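Local structure of 6-pyruvoyl tetrahydropterin synthase (Plasmodium falciparum, 1Y13) at residues H132-T135 and E136-G139. The protein belongs to the 6-pyruvoyl tetrahydropterin synthase family and, as a six-chain assembly, binds zinc, and biopterin in a pocket lined by more than one subunit. Numbering follows the deposited sequence.
Sequences HSST and EEIG. With BIO (biopterin), chain E.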
loop_
_atom_site.group_PDB
_atom_site.type_symbol
_atom_site.label_atom_id
_atom_site.label_comp_id
_atom_site.label_asym_id
_atom_site.label_seq_id
_atom_site.Cartn_x
_atom_site.Cartn_y
_atom_site.Cartn_z
ATOM N N HIS A 132 -13.064 23.529 15.578
ATOM C CA HIS A 132 -12.305 22.411 16.123
ATOM C C HIS A 132 -11.252 21.975 15.116
ATOM O O HIS A 132 -11.482 22.022 13.917
ATOM C CB HIS A 132 -13.194 21.205 16.432
ATOM C CG HIS A 132 -14.470 21.532 17.120
ATOM N ND1 HIS A 132 -15.561 22.048 16.454
ATOM C CD2 HIS A 132 -14.840 21.413 18.416
ATOM C CE1 HIS A 132 -16.547 22.236 17.311
ATOM N NE2 HIS A 132 -16.132 21.864 18.509
ATOM N N SER A 133 -10.101 21.531 15.608
ATOM C CA SER A 133 -9.075 20.979 14.732
ATOM C C SER A 133 -9.350 19.503 14.399
ATOM O O SER A 133 -8.461 18.664 14.451
ATOM C CB SER A 133 -7.667 21.158 15.317
ATOM O OG SER A 133 -7.566 20.563 16.603
ATOM N N SER A 134 -10.591 19.189 14.062
ATOM C CA SER A 134 -10.941 17.855 13.627
ATOM C C SER A 134 -10.586 17.746 12.157
ATOM O O SER A 134 -10.489 18.745 11.442
ATOM C CB SER A 134 -12.436 17.594 13.833
ATOM O OG SER A 134 -13.233 18.376 12.938
ATOM N N THR A 135 -10.418 16.517 11.710
ATOM C CA THR A 135 -10.102 16.173 10.338
ATOM C C THR A 135 -11.190 16.665 9.371
ATOM O O THR A 135 -10.864 17.215 8.314
ATOM C CB THR A 135 -9.877 14.618 10.256
ATOM O OG1 THR A 135 -9.008 14.231 11.331
ATOM C CG2 THR A 135 -9.196 14.232 8.994
ATOM N N GLU A 136 -12.463 16.479 9.747
ATOM C CA GLU A 136 -13.610 17.058 9.032
ATOM C C GLU A 136 -13.487 18.568 8.830
ATOM O O GLU A 136 -13.611 19.044 7.724
ATOM C CB GLU A 136 -14.937 16.770 9.765
ATOM C CG GLU A 136 -15.371 15.303 9.793
ATOM C CD GLU A 136 -14.935 14.596 11.071
ATOM O OE1 GLU A 136 -13.799 14.850 11.527
ATOM O OE2 GLU A 136 -15.737 13.809 11.629
ATOM N N GLU A 137 -13.259 19.321 9.905
ATOM C CA GLU A 137 -13.189 20.784 9.799
ATOM C C GLU A 137 -11.932 21.283 9.078
ATOM O O GLU A 137 -11.998 22.241 8.307
ATOM C CB GLU A 137 -13.368 21.415 11.171
ATOM C CG GLU A 137 -14.807 21.232 11.702
ATOM C CD GLU A 137 -15.126 22.060 12.950
ATOM O OE1 GLU A 137 -14.640 23.205 13.063
ATOM O OE2 GLU A 137 -15.887 21.579 13.819
ATOM N N ILE A 138 -10.790 20.617 9.318
ATOM C CA ILE A 138 -9.577 20.888 8.545
ATOM C C ILE A 138 -9.839 20.618 7.032
ATOM O O ILE A 138 -9.507 21.435 6.178
ATOM C CB ILE A 138 -8.357 20.086 9.079
ATOM C CG1 ILE A 138 -7.989 20.527 10.519
ATOM C CG2 ILE A 138 -7.151 20.255 8.159
ATOM C CD1 ILE A 138 -7.021 19.555 11.241
ATOM N N GLY A 139 -10.470 19.496 6.711
ATOM C CA GLY A 139 -10.896 19.217 5.323
ATOM C C GLY A 139 -11.732 20.294 4.644
ATOM O O GLY A 139 -11.457 20.696 3.508
HETATM N N1 BIO E . -12.906 11.712 15.101
HETATM N N2 BIO E . -14.334 12.174 13.324
HETATM C C2 BIO E . -13.172 12.425 13.990
HETATM N N3 BIO E . -12.275 13.351 13.585
HETATM C C4A BIO E . -10.749 12.923 15.426
HETATM C C8A BIO E . -11.764 11.925 15.822
HETATM N N8 BIO E . -11.532 11.204 16.952
HETATM C C7 BIO E . -10.420 11.365 17.705
HETATM C C6 BIO E . -9.453 12.277 17.338
HETATM N N5 BIO E . -9.655 13.029 16.220
HETATM C C9 BIO E . -8.203 12.467 18.173
HETATM O O9 BIO E . -7.650 13.833 18.067
HETATM C C10 BIO E . -7.077 11.415 17.883
HETATM O O10 BIO E . -6.144 11.915 16.904
HETATM C C11 BIO E . -7.537 10.015 17.438
#
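An N-cap at the start of helix 135-150 joins S134 to E137, next to the biopterin pocket. S134 OG accepts from E137 N at 3.2 Å. With chi1 at 69°, OG sits between the backbone N and the carbonyl carbon, which brings it to E137 N. The same hydroxyl is hydrogen-bonded to G67 O of the second subunit. The first two helical bonds follow: I138 N to S134 O at 2.8 Å, and G139 N to T135 O.

E137 also reaches back to the loop before the helix, its chain extended beyond CG. Its carboxylate grips H132 twice. OE2 takes H132 ND1 on its syn side at 2.7 Å, a His-carboxylate hydrogen bond made at the ring edge but tilted out of both planes. OE1 takes H132 N at 3.0 Å, from above the carboxylate plane. Ring and carboxylate stand 89° apart. The two bonds should fix the rotation of the carboxylate, and OE1 also accepts from K131 N. Helix 135-150 packs on the antiparallel sheet of this T-fold protein. I138 lays CG1 against S134 O at 3.2 Å, and its side chain also packs on I91 of strand 90-93 and F33 of strand 21-41.

E136 belongs to the ligand pocket. Its chain, bent at chi2 (95°), turns the carboxylate to the pterin edge. OE1 accepts from biopterin N3 at 3.0 Å and OE2 from N2 at 2.7 Å. V69 N of the second subunit also donates to OE2. That subunit also hydrogen-bonds biopterin through I70 O and F72 N.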